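Local coordinates for protein neuraminidase (Influenza A virus, PDB 4GDI) that forms the tetrameric neuraminidase-like head of a bat influenza A virus, with the sialidase beta-propeller fold but a diverged putative active site, at residues I337-I343 with Q354-C360; H25-W30 with I84-S88; P148-C152 with F323-K327; I267-L272 with G319-F323. All coordinates share one frame; numbering follows the deposited sequence.

Contact 1: I337-I343 with Q354-C360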
loop_
_atom_site.group_PDB
_atom_site.type_symbol
_atom_site.label_atom_id
_atom_site.label_comp_id
_atom_site.label_asym_id
_atom_site.label_seq_id
_atom_site.Cartn_x
_atom_site.Cartn_y
_atom_site.Cartn_z
ATOM N N ILE A 337 -13.829 23.073 -12.535
ATOM C CA ILE A 337 -13.883 23.631 -11.183
ATOM C C ILE A 337 -14.704 22.689 -10.313
ATOM O O ILE A 337 -15.728 22.137 -10.751
ATOM C CB ILE A 337 -14.479 25.073 -11.169
ATOM C CG1 ILE A 337 -14.435 25.675 -9.761
ATOM C CG2 ILE A 337 -15.898 25.096 -11.696
ATOM C CD1 ILE A 337 -13.033 25.826 -9.207
ATOM N N CYS A 338 -14.237 22.470 -9.089
ATOM C CA CYS A 338 -14.927 21.564 -8.179
ATOM C C CYS A 338 -15.016 22.227 -6.819
ATOM O O CYS A 338 -14.360 23.239 -6.566
ATOM C CB CYS A 338 -14.158 20.238 -8.046
ATOM S SG CYS A 338 -13.817 19.324 -9.577
ATOM N N PHE A 339 -15.832 21.672 -5.933
ATOM C CA PHE A 339 -15.791 22.135 -4.562
ATOM C C PHE A 339 -15.850 20.955 -3.620
ATOM O O PHE A 339 -16.296 19.866 -3.992
ATOM C CB PHE A 339 -16.904 23.158 -4.273
ATOM C CG PHE A 339 -18.311 22.602 -4.377
ATOM C CD1 PHE A 339 -18.929 22.028 -3.282
ATOM C CD2 PHE A 339 -19.022 22.701 -5.563
ATOM C CE1 PHE A 339 -20.223 21.531 -3.377
ATOM C CE2 PHE A 339 -20.318 22.208 -5.667
ATOM C CZ PHE A 339 -20.918 21.627 -4.567
ATOM N N TRP A 340 -15.345 21.158 -2.407
ATOM C CA TRP A 340 -15.473 20.162 -1.362
ATOM C C TRP A 340 -16.494 20.696 -0.352
ATOM O O TRP A 340 -16.692 21.915 -0.232
ATOM C CB TRP A 340 -14.113 19.852 -0.706
ATOM C CG TRP A 340 -13.312 21.082 -0.268
ATOM C CD1 TRP A 340 -12.279 21.670 -0.942
ATOM C CD2 TRP A 340 -13.489 21.849 0.933
ATOM N NE1 TRP A 340 -11.809 22.752 -0.243
ATOM C CE2 TRP A 340 -12.536 22.883 0.914
ATOM C CE3 TRP A 340 -14.365 21.760 2.023
ATOM C CZ2 TRP A 340 -12.435 23.824 1.940
ATOM C CZ3 TRP A 340 -14.261 22.689 3.028
ATOM C CH2 TRP A 340 -13.309 23.704 2.985
ATOM N N LEU A 341 -17.127 19.782 0.375
ATOM C CA LEU A 341 -18.181 20.139 1.312
ATOM C C LEU A 341 -18.232 19.154 2.481
ATOM O O LEU A 341 -18.279 17.946 2.270
ATOM C CB LEU A 341 -19.519 20.154 0.575
ATOM C CG LEU A 341 -20.797 20.172 1.416
ATOM C CD1 LEU A 341 -20.958 21.505 2.080
ATOM C CD2 LEU A 341 -21.982 19.867 0.518
ATOM N N GLU A 342 -18.162 19.684 3.699
ATOM C CA GLU A 342 -18.295 18.882 4.916
ATOM C C GLU A 342 -19.735 18.429 5.053
ATOM O O GLU A 342 -20.670 19.249 4.998
ATOM C CB GLU A 342 -17.938 19.693 6.164
ATOM C CG GLU A 342 -16.441 19.875 6.415
ATOM C CD GLU A 342 -16.154 20.740 7.630
ATOM O OE1 GLU A 342 -17.076 21.467 8.067
ATOM O OE2 GLU A 342 -15.007 20.680 8.152
ATOM N N ILE A 343 -19.899 17.121 5.209
ATOM C CA ILE A 343 -21.175 16.510 5.547
ATOM C C ILE A 343 -21.043 16.064 7.005
ATOM O O ILE A 343 -20.106 15.342 7.355
ATOM C CB ILE A 343 -21.441 15.288 4.661
ATOM C CG1 ILE A 343 -21.496 15.694 3.180
ATOM C CG2 ILE A 343 -22.733 14.566 5.078
ATOM C CD1 ILE A 343 -22.560 16.694 2.846
ATOM N N GLN A 354 -17.237 15.140 10.766
ATOM C CA GLN A 354 -17.477 15.604 9.404
ATOM C C GLN A 354 -16.678 14.782 8.399
ATOM O O GLN A 354 -15.515 14.433 8.621
ATOM C CB GLN A 354 -17.162 17.090 9.248
ATOM C CG GLN A 354 -15.849 17.513 9.825
ATOM C CD GLN A 354 -15.977 17.877 11.280
ATOM O OE1 GLN A 354 -17.065 18.226 11.741
ATOM N NE2 GLN A 354 -14.872 17.788 12.020
ATOM N N GLU A 355 -17.338 14.472 7.293
ATOM C CA GLU A 355 -16.719 13.790 6.181
ATOM C C GLU A 355 -16.839 14.673 4.937
ATOM O O GLU A 355 -17.881 15.287 4.697
ATOM C CB GLU A 355 -17.411 12.441 5.973
ATOM C CG GLU A 355 -16.828 11.322 6.831
ATOM C CD GLU A 355 -15.401 10.992 6.436
ATOM O OE1 GLU A 355 -15.145 10.852 5.217
ATOM O OE2 GLU A 355 -14.539 10.890 7.338
ATOM N N LEU A 356 -15.774 14.756 4.158
ATOM C CA LEU A 356 -15.780 15.603 2.971
ATOM C C LEU A 356 -16.414 14.849 1.818
ATOM O O LEU A 356 -16.066 13.703 1.551
ATOM C CB LEU A 356 -14.359 16.007 2.553
ATOM C CG LEU A 356 -13.624 17.127 3.278
ATOM C CD1 LEU A 356 -12.420 17.571 2.430
ATOM C CD2 LEU A 356 -14.529 18.322 3.607
ATOM N N SER A 357 -17.354 15.494 1.152
ATOM C CA SER A 357 -17.767 15.057 -0.167
ATOM C C SER A 357 -17.225 16.074 -1.178
ATOM O O SER A 357 -16.831 17.190 -0.816
ATOM C CB SER A 357 -19.282 14.995 -0.245
ATOM O OG SER A 357 -19.804 16.308 -0.216
ATOM N N THR A 358 -17.204 15.695 -2.442
ATOM C CA THR A 358 -16.712 16.590 -3.485
ATOM C C THR A 358 -17.674 16.576 -4.664
ATOM O O THR A 358 -18.278 15.545 -4.954
ATOM C CB THR A 358 -15.312 16.182 -3.996
ATOM O OG1 THR A 358 -15.352 14.851 -4.509
ATOM C CG2 THR A 358 -14.270 16.254 -2.913
ATOM N N PHE A 359 -17.800 17.729 -5.325
ATOM C CA PHE A 359 -18.710 17.928 -6.449
ATOM C C PHE A 359 -17.944 18.700 -7.519
ATOM O O PHE A 359 -17.211 19.624 -7.203
ATOM C CB PHE A 359 -19.916 18.780 -6.045
ATOM C CG PHE A 359 -20.933 18.062 -5.211
ATOM C CD1 PHE A 359 -20.744 17.896 -3.857
ATOM C CD2 PHE A 359 -22.090 17.565 -5.790
ATOM C CE1 PHE A 359 -21.691 17.243 -3.092
ATOM C CE2 PHE A 359 -23.041 16.920 -5.029
ATOM C CZ PHE A 359 -22.840 16.759 -3.680
ATOM N N CYS A 360 -18.124 18.336 -8.774
ATOM C CA CYS A 360 -17.475 19.061 -9.866
ATOM C C CYS A 360 -18.503 19.620 -10.841
ATOM O O CYS A 360 -19.585 19.047 -11.021
ATOM C CB CYS A 360 -16.494 18.151 -10.593
ATOM S SG CYS A 360 -15.071 17.702 -9.591
#
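Phe339 sets its CG between its own backbone N and carbonyl carbon (chi1 65°), whereas Phe359, directly across from it, holds CG beside the backbone N (chi1 -75°). Being cross-strand partners they share a face, and the differing torsions slide one ring past the other, so that CB of Phe359 lies over the Phe339 ring, 3.7 Å from its centroid in a CH-pi contact. The ring planes are nearly parallel but slid so far apart that they hardly overlap, their centroids being 5.2 Å apart. Apolar rings suit the buried phenylalanine end of this face, and Leu341 and Ile343 extend it. Ser357 fits between them because it is small: CG1 of Ile343 packs 3.8 Å from its OG, which also makes a weak bond to Leu341 O.

The other face carries Cys338, Trp340 and Glu342 opposite Cys360, Thr358 and Leu356. Cys338 SG is joined to Cys360 SG at 2.1 Å with chi3 97°, a disulfide across a non-hydrogen-bonded pair, where the backbones come close enough for cysteines to meet. CD2 of Leu356 fills the angle between Trp340 CE3, at 3.8 Å, and Glu342 CG, at 3.7 Å. Glu342 lies alongside Gln354, yet their polar ends turn to other partners, the carboxylate to Arg320 in a salt bridge and the amide to Ser41 O.

Paired backbone bonds at Phe339-Phe359, Leu341-Ser357 and Ile343-Glu355 complete an antiparallel beta hairpin. The N-terminal strand 20-25, beyond 352-362, completes a blade otherwise built from the last strands of the chain, the way a beta-propeller commonly closes its ring.

Contact 2: H25-W30 with I84-S88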
loop_
_atom_site.group_PDB
_atom_site.type_symbol
_atom_site.label_atom_id
_atom_site.label_comp_id
_atom_site.label_asym_id
_atom_site.label_seq_id
_atom_site.Cartn_x
_atom_site.Cartn_y
_atom_site.Cartn_z
ATOM N N HIS A 25 -17.385 12.232 -5.241
ATOM C CA HIS A 25 -17.042 11.479 -4.047
ATOM C C HIS A 25 -18.016 11.857 -2.949
ATOM O O HIS A 25 -18.078 13.001 -2.536
ATOM C CB HIS A 25 -15.584 11.771 -3.637
ATOM C CG HIS A 25 -15.215 11.279 -2.267
ATOM N ND1 HIS A 25 -14.652 10.040 -2.045
ATOM C CD2 HIS A 25 -15.301 11.874 -1.051
ATOM C CE1 HIS A 25 -14.426 9.884 -0.751
ATOM N NE2 HIS A 25 -14.809 10.982 -0.125
ATOM N N ARG A 26 -18.827 10.907 -2.512
ATOM C CA ARG A 26 -19.622 11.123 -1.318
ATOM C C ARG A 26 -18.740 10.816 -0.123
ATOM O O ARG A 26 -17.858 9.957 -0.191
ATOM C CB ARG A 26 -20.861 10.237 -1.327
ATOM C CG ARG A 26 -21.719 10.480 -2.535
ATOM C CD ARG A 26 -22.979 9.673 -2.507
ATOM N NE ARG A 26 -23.905 10.195 -1.518
ATOM C CZ ARG A 26 -25.210 9.978 -1.543
ATOM N NH1 ARG A 26 -25.743 9.243 -2.510
ATOM N NH2 ARG A 26 -25.977 10.497 -0.600
ATOM N N GLY A 27 -18.948 11.529 0.966
ATOM C CA GLY A 27 -18.205 11.230 2.172
ATOM C C GLY A 27 -18.465 9.787 2.549
ATOM O O GLY A 27 -19.514 9.237 2.226
ATOM N N PHE A 28 -17.510 9.159 3.219
ATOM C CA PHE A 28 -17.745 7.816 3.713
ATOM C C PHE A 28 -18.954 7.890 4.661
ATOM O O PHE A 28 -19.071 8.831 5.448
ATOM C CB PHE A 28 -16.473 7.256 4.358
ATOM C CG PHE A 28 -15.414 6.888 3.345
ATOM C CD1 PHE A 28 -14.508 7.836 2.887
ATOM C CD2 PHE A 28 -15.355 5.607 2.819
ATOM C CE1 PHE A 28 -13.545 7.504 1.934
ATOM C CE2 PHE A 28 -14.399 5.267 1.860
ATOM C CZ PHE A 28 -13.494 6.216 1.421
ATOM N N PRO A 29 -19.883 6.925 4.540
ATOM C CA PRO A 29 -21.206 7.009 5.164
ATOM C C PRO A 29 -21.216 6.561 6.632
ATOM O O PRO A 29 -22.097 5.796 7.019
ATOM C CB PRO A 29 -22.025 6.028 4.320
ATOM C CG PRO A 29 -21.045 4.960 3.978
ATOM C CD PRO A 29 -19.723 5.671 3.777
ATOM N N TRP A 30 -20.258 7.032 7.427
ATOM C CA TRP A 30 -20.188 6.669 8.841
ATOM C C TRP A 30 -21.353 7.250 9.653
ATOM O O TRP A 30 -21.998 8.217 9.250
ATOM C CB TRP A 30 -18.862 7.128 9.452
ATOM C CG TRP A 30 -17.635 6.681 8.677
ATOM C CD1 TRP A 30 -16.524 7.425 8.413
ATOM C CD2 TRP A 30 -17.412 5.402 8.063
ATOM N NE1 TRP A 30 -15.617 6.689 7.689
ATOM C CE2 TRP A 30 -16.138 5.448 7.456
ATOM C CE3 TRP A 30 -18.161 4.227 7.968
ATOM C CZ2 TRP A 30 -15.599 4.368 6.765
ATOM C CZ3 TRP A 30 -17.619 3.147 7.283
ATOM C CH2 TRP A 30 -16.351 3.228 6.691
ATOM N N ILE A 84 -8.022 10.664 -1.921
ATOM C CA ILE A 84 -9.445 10.964 -1.812
ATOM C C ILE A 84 -10.333 9.700 -1.773
ATOM O O ILE A 84 -11.317 9.635 -1.021
ATOM C CB ILE A 84 -9.886 11.914 -2.949
ATOM C CG1 ILE A 84 -11.262 12.496 -2.644
ATOM C CG2 ILE A 84 -9.847 11.207 -4.295
ATOM C CD1 ILE A 84 -11.270 13.366 -1.408
ATOM N N GLY A 85 -9.969 8.682 -2.542
ATOM C CA GLY A 85 -10.772 7.468 -2.591
ATOM C C GLY A 85 -10.664 6.518 -1.405
ATOM O O GLY A 85 -11.373 5.499 -1.354
ATOM N N SER A 86 -9.794 6.837 -0.448
ATOM C CA SER A 86 -9.624 6.007 0.743
ATOM C C SER A 86 -10.131 6.701 2.000
ATOM O O SER A 86 -10.059 7.927 2.129
ATOM C CB SER A 86 -8.147 5.648 0.944
ATOM O OG SER A 86 -7.594 5.078 -0.231
ATOM N N ALA A 87 -10.648 5.910 2.922
ATOM C CA ALA A 87 -10.881 6.369 4.282
ATOM C C ALA A 87 -9.545 6.672 4.960
ATOM O O ALA A 87 -8.520 6.047 4.667
ATOM C CB ALA A 87 -11.635 5.310 5.070
ATOM N N SER A 88 -9.567 7.637 5.870
ATOM C CA SER A 88 -8.379 8.034 6.611
ATOM C C SER A 88 -8.116 7.089 7.795
ATOM O O SER A 88 -8.789 7.131 8.825
ATOM C CB SER A 88 -8.514 9.486 7.073
ATOM O OG SER A 88 -8.465 10.396 5.968
#
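Phe28 reaches from the loop after strand 20-25 to Ala87, in the loop after strand 78-83, so that two blades of the beta-propeller meet here through loops rather than through a shared sheet. Its CB rests on one face of the Trp30 indole, 3.4 Å above the plane, consistent with the inverse gamma turn centred on Pro29. Farther out, CD1 passes Ala87 CA at 4.2 Å, and CE1 lies 3.5 Å from Ser86 C. At the tip, CZ presses against the peptide group, 3.2 Å from Ala87 N, while Gly85 O stands at the ring edge. Ala87 CB sits almost on the normal of the Phe28 ring, 4.1 Å from its centroid, a CH-pi contact; a lone methyl group lets the backbone come down this close to the ring. The same CB also touches the edge of Trp30.

No hydrogen bond joins the two loops, and their fit depends on shape. Tyr80 of a neighbouring subunit packs on Phe28 and Met95 of that subunit on His25, which places the contact at the tetramer interface. Ile84, extended with CG1 anti to its backbone N (chi1 -166°), lays an apolar branch on the imidazole of His25: CG1 is 4.2 Å from the ring centroid over one face, and Ile84 O lies 3.1 Å from His25 CE1.

Contact 3: P148-C152 with F323-K327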
loop_
_atom_site.group_PDB
_atom_site.type_symbol
_atom_site.label_atom_id
_atom_site.label_comp_id
_atom_site.label_asym_id
_atom_site.label_seq_id
_atom_site.Cartn_x
_atom_site.Cartn_y
_atom_site.Cartn_z
ATOM N N PRO A 148 -5.748 29.444 5.540
ATOM C CA PRO A 148 -7.188 29.361 5.249
ATOM C C PRO A 148 -7.829 27.968 5.205
ATOM O O PRO A 148 -9.048 27.881 5.036
ATOM C CB PRO A 148 -7.295 30.013 3.875
ATOM C CG PRO A 148 -5.964 29.769 3.237
ATOM C CD PRO A 148 -4.956 29.794 4.346
ATOM N N ASN A 149 -7.048 26.906 5.362
ATOM C CA ASN A 149 -7.583 25.550 5.306
ATOM C C ASN A 149 -8.299 25.294 3.987
ATOM O O ASN A 149 -9.405 24.771 3.933
ATOM C CB ASN A 149 -8.483 25.276 6.515
ATOM C CG ASN A 149 -7.794 25.607 7.815
ATOM O OD1 ASN A 149 -6.689 25.118 8.090
ATOM N ND2 ASN A 149 -8.400 26.482 8.596
ATOM N N SER A 150 -7.628 25.689 2.918
ATOM C CA SER A 150 -8.074 25.408 1.567
ATOM C C SER A 150 -6.818 25.474 0.713
ATOM O O SER A 150 -5.812 26.030 1.148
ATOM C CB SER A 150 -9.067 26.467 1.111
ATOM O OG SER A 150 -9.778 26.063 -0.044
ATOM N N GLU A 151 -6.859 24.929 -0.492
ATOM C CA GLU A 151 -5.632 24.840 -1.270
ATOM C C GLU A 151 -5.103 26.205 -1.630
ATOM O O GLU A 151 -5.870 27.136 -1.896
ATOM C CB GLU A 151 -5.801 23.992 -2.541
ATOM C CG GLU A 151 -6.592 24.611 -3.676
ATOM C CD GLU A 151 -6.532 23.743 -4.955
ATOM O OE1 GLU A 151 -5.760 22.759 -4.963
ATOM O OE2 GLU A 151 -7.246 24.032 -5.939
ATOM N N CYS A 152 -3.779 26.316 -1.651
ATOM C CA CYS A 152 -3.158 27.520 -2.173
ATOM C C CYS A 152 -3.173 27.444 -3.709
ATOM O O CYS A 152 -3.535 26.424 -4.287
ATOM C CB CYS A 152 -1.752 27.766 -1.575
ATOM S SG CYS A 152 -0.707 26.341 -1.285
ATOM N N PHE A 323 -13.252 25.609 -2.782
ATOM C CA PHE A 323 -12.864 25.174 -4.111
ATOM C C PHE A 323 -11.696 24.211 -4.122
ATOM O O PHE A 323 -10.820 24.263 -3.259
ATOM C CB PHE A 323 -12.409 26.377 -4.944
ATOM C CG PHE A 323 -13.482 27.380 -5.214
ATOM C CD1 PHE A 323 -14.554 27.059 -6.020
ATOM C CD2 PHE A 323 -13.370 28.675 -4.718
ATOM C CE1 PHE A 323 -15.525 27.990 -6.289
ATOM C CE2 PHE A 323 -14.333 29.608 -4.982
ATOM C CZ PHE A 323 -15.408 29.267 -5.782
ATOM N N PHE A 324 -11.675 23.349 -5.131
ATOM C CA PHE A 324 -10.411 22.770 -5.599
ATOM C C PHE A 324 -10.470 22.600 -7.114
ATOM O O PHE A 324 -11.556 22.577 -7.709
ATOM C CB PHE A 324 -10.077 21.442 -4.916
ATOM C CG PHE A 324 -10.930 20.268 -5.363
ATOM C CD1 PHE A 324 -12.141 19.994 -4.750
ATOM C CD2 PHE A 324 -10.477 19.406 -6.354
ATOM C CE1 PHE A 324 -12.904 18.889 -5.134
ATOM C CE2 PHE A 324 -11.231 18.306 -6.759
ATOM C CZ PHE A 324 -12.444 18.038 -6.140
ATOM N N GLN A 325 -9.306 22.524 -7.740
ATOM C CA GLN A 325 -9.252 22.395 -9.195
ATOM C C GLN A 325 -8.481 21.148 -9.603
ATOM O O GLN A 325 -7.332 20.961 -9.195
ATOM C CB GLN A 325 -8.601 23.627 -9.837
ATOM C CG GLN A 325 -9.425 24.896 -9.742
ATOM C CD GLN A 325 -8.695 26.088 -10.338
ATOM O OE1 GLN A 325 -7.691 26.556 -9.788
ATOM N NE2 GLN A 325 -9.170 26.559 -11.473
ATOM N N PRO A 326 -9.118 20.291 -10.413
ATOM C CA PRO A 326 -8.389 19.180 -11.031
ATOM C C PRO A 326 -7.253 19.753 -11.864
ATOM O O PRO A 326 -7.436 20.798 -12.477
ATOM C CB PRO A 326 -9.428 18.530 -11.946
ATOM C CG PRO A 326 -10.758 19.015 -11.460
ATOM C CD PRO A 326 -10.518 20.368 -10.858
ATOM N N LYS A 327 -6.096 19.109 -11.878
ATOM C CA LYS A 327 -4.957 19.695 -12.554
ATOM C C LYS A 327 -4.414 18.846 -13.690
ATOM O O LYS A 327 -3.554 19.302 -14.440
ATOM C CB LYS A 327 -3.851 19.997 -11.543
ATOM C CG LYS A 327 -4.225 21.142 -10.604
ATOM C CD LYS A 327 -3.061 21.616 -9.751
ATOM C CE LYS A 327 -3.513 22.790 -8.881
ATOM N NZ LYS A 327 -2.499 23.133 -7.868
HETATM O O HOH W 1 -9.087 23.145 -1.501
HETATM O O HOH W 2 -5.849 25.452 -7.962
HETATM O O HOH W 3 -5.861 20.808 -6.988
HETATM O O HOH W 4 -3.366 25.681 -7.237
#
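Glu151 and Phe324 bring their backbones no nearer than 6.8 Å between CA atoms, too far for direct pairing, and a water fills the interval, accepting from Glu151 N and donating to Phe323 O at 2.7 Å. The side chain of Glu151 spans the rest of the distance. CG is placed between the backbone N and the carbonyl carbon (chi1 73°), and the chain runs extended from there, carrying the carboxylate to the place where strand 317-324 gives way to a loop. There OE2 takes the N-H of Gln325 at 3.1 Å, met on the syn side but 34° out of the carboxylate plane, with Phe324 CA close by.

Two further waters grip the same group. One donates to Glu151 OE2 and to Gln325 OE1, 2.8 Å from each; the other donates to Glu151 OE1 and to Gln325 O. Ser47 supplies a hydroxyl to OE1 as well, so each carboxylate oxygen has at least two polar neighbours. Lys327 approaches from farther along, its extended chain leaving NZ 4.4 Å from Glu151 OE1, beyond a salt bridge. NZ is instead bonded to Phe106 O and to a water that donates to Cys152 O, and Trp9 offers it a cation-pi contact.

Glutamate suits this buried spot near the centre of the chain because it is long enough to cross between blades and can take several donors at once. That many donors, with an ammonium group nearby, would probably favour the charged carboxylate and offset part of the cost of burying it.

Contact 4: I267-L272 with G319-F323. With NO3 (nitrate ion), chain B.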
loop_
_atom_site.group_PDB
_atom_site.type_symbol
_atom_site.label_atom_id
_atom_site.label_comp_id
_atom_site.label_asym_id
_atom_site.label_seq_id
_atom_site.Cartn_x
_atom_site.Cartn_y
_atom_site.Cartn_z
ATOM N N ILE A 267 -18.959 30.676 8.508
ATOM C CA ILE A 267 -18.414 29.377 8.176
ATOM C C ILE A 267 -17.816 29.428 6.768
ATOM O O ILE A 267 -18.350 30.100 5.889
ATOM C CB ILE A 267 -19.499 28.294 8.291
ATOM C CG1 ILE A 267 -18.855 26.903 8.269
ATOM C CG2 ILE A 267 -20.535 28.474 7.195
ATOM C CD1 ILE A 267 -19.781 25.767 8.651
ATOM N N GLN A 268 -16.673 28.769 6.576
ATOM C CA GLN A 268 -15.998 28.769 5.271
ATOM C C GLN A 268 -16.949 28.377 4.154
ATOM O O GLN A 268 -17.678 27.383 4.258
ATOM C CB GLN A 268 -14.818 27.794 5.296
ATOM C CG GLN A 268 -13.899 27.863 4.073
ATOM C CD GLN A 268 -12.531 27.257 4.370
ATOM O OE1 GLN A 268 -12.405 26.394 5.236
ATOM N NE2 GLN A 268 -11.514 27.719 3.667
ATOM N N GLY A 269 -16.931 29.159 3.079
ATOM C CA GLY A 269 -17.757 28.898 1.917
ATOM C C GLY A 269 -17.256 29.611 0.668
ATOM O O GLY A 269 -16.294 30.370 0.720
ATOM N N PHE A 270 -17.931 29.378 -0.452
ATOM C CA PHE A 270 -17.441 29.826 -1.751
ATOM C C PHE A 270 -18.526 30.437 -2.637
ATOM O O PHE A 270 -19.708 30.109 -2.505
ATOM C CB PHE A 270 -16.814 28.639 -2.495
ATOM C CG PHE A 270 -17.806 27.577 -2.917
ATOM C CD1 PHE A 270 -18.461 27.668 -4.126
ATOM C CD2 PHE A 270 -18.064 26.475 -2.108
ATOM C CE1 PHE A 270 -19.362 26.685 -4.529
ATOM C CE2 PHE A 270 -18.963 25.485 -2.503
ATOM C CZ PHE A 270 -19.618 25.595 -3.708
ATOM N N ILE A 271 -18.085 31.318 -3.533
ATOM C CA ILE A 271 -18.894 31.874 -4.629
ATOM C C ILE A 271 -18.056 31.754 -5.902
ATOM O O ILE A 271 -16.926 32.236 -5.940
ATOM C CB ILE A 271 -19.229 33.368 -4.381
ATOM C CG1 ILE A 271 -20.175 33.512 -3.179
ATOM C CG2 ILE A 271 -19.816 34.026 -5.639
ATOM C CD1 ILE A 271 -20.628 34.927 -2.912
ATOM N N LEU A 272 -18.576 31.087 -6.927
ATOM C CA LEU A 272 -17.892 31.064 -8.216
ATOM C C LEU A 272 -18.077 32.410 -8.895
ATOM O O LEU A 272 -19.154 32.726 -9.396
ATOM C CB LEU A 272 -18.411 29.942 -9.107
ATOM C CG LEU A 272 -17.620 29.664 -10.389
ATOM C CD1 LEU A 272 -16.202 29.253 -10.071
ATOM C CD2 LEU A 272 -18.298 28.572 -11.215
ATOM N N GLY A 319 -21.362 21.545 6.553
ATOM C CA GLY A 319 -20.464 22.498 7.173
ATOM C C GLY A 319 -19.673 23.349 6.183
ATOM O O GLY A 319 -20.233 23.956 5.271
ATOM N N ARG A 320 -18.359 23.387 6.385
ATOM C CA ARG A 320 -17.432 24.162 5.548
ATOM C C ARG A 320 -17.492 23.708 4.094
ATOM O O ARG A 320 -17.798 22.545 3.804
ATOM C CB ARG A 320 -15.990 23.993 6.075
ATOM C CG ARG A 320 -15.756 24.565 7.508
ATOM C CD ARG A 320 -14.424 24.141 8.134
ATOM N NE ARG A 320 -13.285 24.354 7.230
ATOM C CZ ARG A 320 -12.714 23.403 6.495
ATOM N NH1 ARG A 320 -13.140 22.147 6.559
ATOM N NH2 ARG A 320 -11.692 23.706 5.698
ATOM N N SER A 321 -17.183 24.617 3.175
ATOM C CA SER A 321 -17.043 24.226 1.780
ATOM C C SER A 321 -16.025 25.137 1.095
ATOM O O SER A 321 -15.769 26.251 1.550
ATOM C CB SER A 321 -18.409 24.293 1.068
ATOM O OG SER A 321 -18.958 25.608 1.128
ATOM N N GLY A 322 -15.445 24.677 -0.009
ATOM C CA GLY A 322 -14.489 25.511 -0.727
ATOM C C GLY A 322 -14.037 24.866 -2.007
ATOM O O GLY A 322 -14.383 23.714 -2.288
ATOM N N PHE A 323 -13.252 25.609 -2.782
ATOM C CA PHE A 323 -12.864 25.174 -4.111
ATOM C C PHE A 323 -11.696 24.211 -4.122
ATOM O O PHE A 323 -10.820 24.263 -3.259
ATOM C CB PHE A 323 -12.409 26.377 -4.944
ATOM C CG PHE A 323 -13.482 27.380 -5.214
ATOM C CD1 PHE A 323 -14.554 27.059 -6.020
ATOM C CD2 PHE A 323 -13.370 28.675 -4.718
ATOM C CE1 PHE A 323 -15.525 27.990 -6.289
ATOM C CE2 PHE A 323 -14.333 29.608 -4.982
ATOM C CZ PHE A 323 -15.408 29.267 -5.782
HETATM N N NO3 B . -13.927 27.323 9.387
HETATM O O1 NO3 B . -13.051 27.046 8.327
HETATM O O2 NO3 B . -13.463 27.256 10.713
HETATM O O3 NO3 B . -15.258 27.661 9.119
HETATM O O HOH W 5 -20.156 26.256 3.670
HETATM O O HOH W 6 -20.229 27.829 0.238
#
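This is a buried, side-by-side meeting of an extended loop, Ile267 to Leu272, with strand 317-324, which runs close to the middle of the propeller. They run 32° apart, yet a single direct backbone bond links them, Ser321 N to Gln268 O at 3.0 Å, the donor well above the carbonyl plane. Water completes the seam: one molecule donates to Gln268 O and Gly319 O and accepts from Ser321 OG, and a second bridges that hydroxyl to Phe270 N. Serine suits this, its hydroxyl donating to the first water and accepting from the second.

With CG anti to the backbone N (chi1 -171°), Gln268 puts OE1 at the edge of the Arg320 guanidinium, 2.8 Å from NH2 and 3.0 Å from NE, two weak bonds with the planes 61° apart, while NE2 is hydrogen-bonded to Pro148 O. NE also donates to O1 of a nitrate, probably from the crystallisation liquor, at 2.9 Å, and Gln268 N binds its O3 at 3.1 Å. Arg320 probably occupies the place of the catalytic tyrosine of canonical influenza neuraminidases, in keeping with a diverged putative active site. Phe270 CB lies over the Phe323 ring, 3.8 Å from its centroid.

The loop thus wedges between blades: Phe270 packs on Phe291 of strand 289-296, Leu272 on Tyr203 of strand 200-205, and Ile267 N bonds to Asp245, a ligand of the bound calcium.

Contacts 1, 3 and 4 adjoin around strand 317-324, the neighbour of 338-346 in one blade. Contacts 3 and 4 share Phe323, and a probable hydrogen bond of 2.8 Å between Pro148 O and Gln268 NE2 ties them further. Trp340 N lies 2.7 Å from Gly322 O, a probable hydrogen bond joining contact 1 to contact 4. Contact 2 is peripheral, at the tetramer interface, yet reaches contact 1 through a probable hydrogen bond between His25 O and Thr358 N, 2.8 Å apart. The series runs toward the middle of the propeller and probably the putative active site, where Arg320 holds the nitrate; at one end of contact 4 the side chain of Ile267 is about 8 Å from the bound calcium.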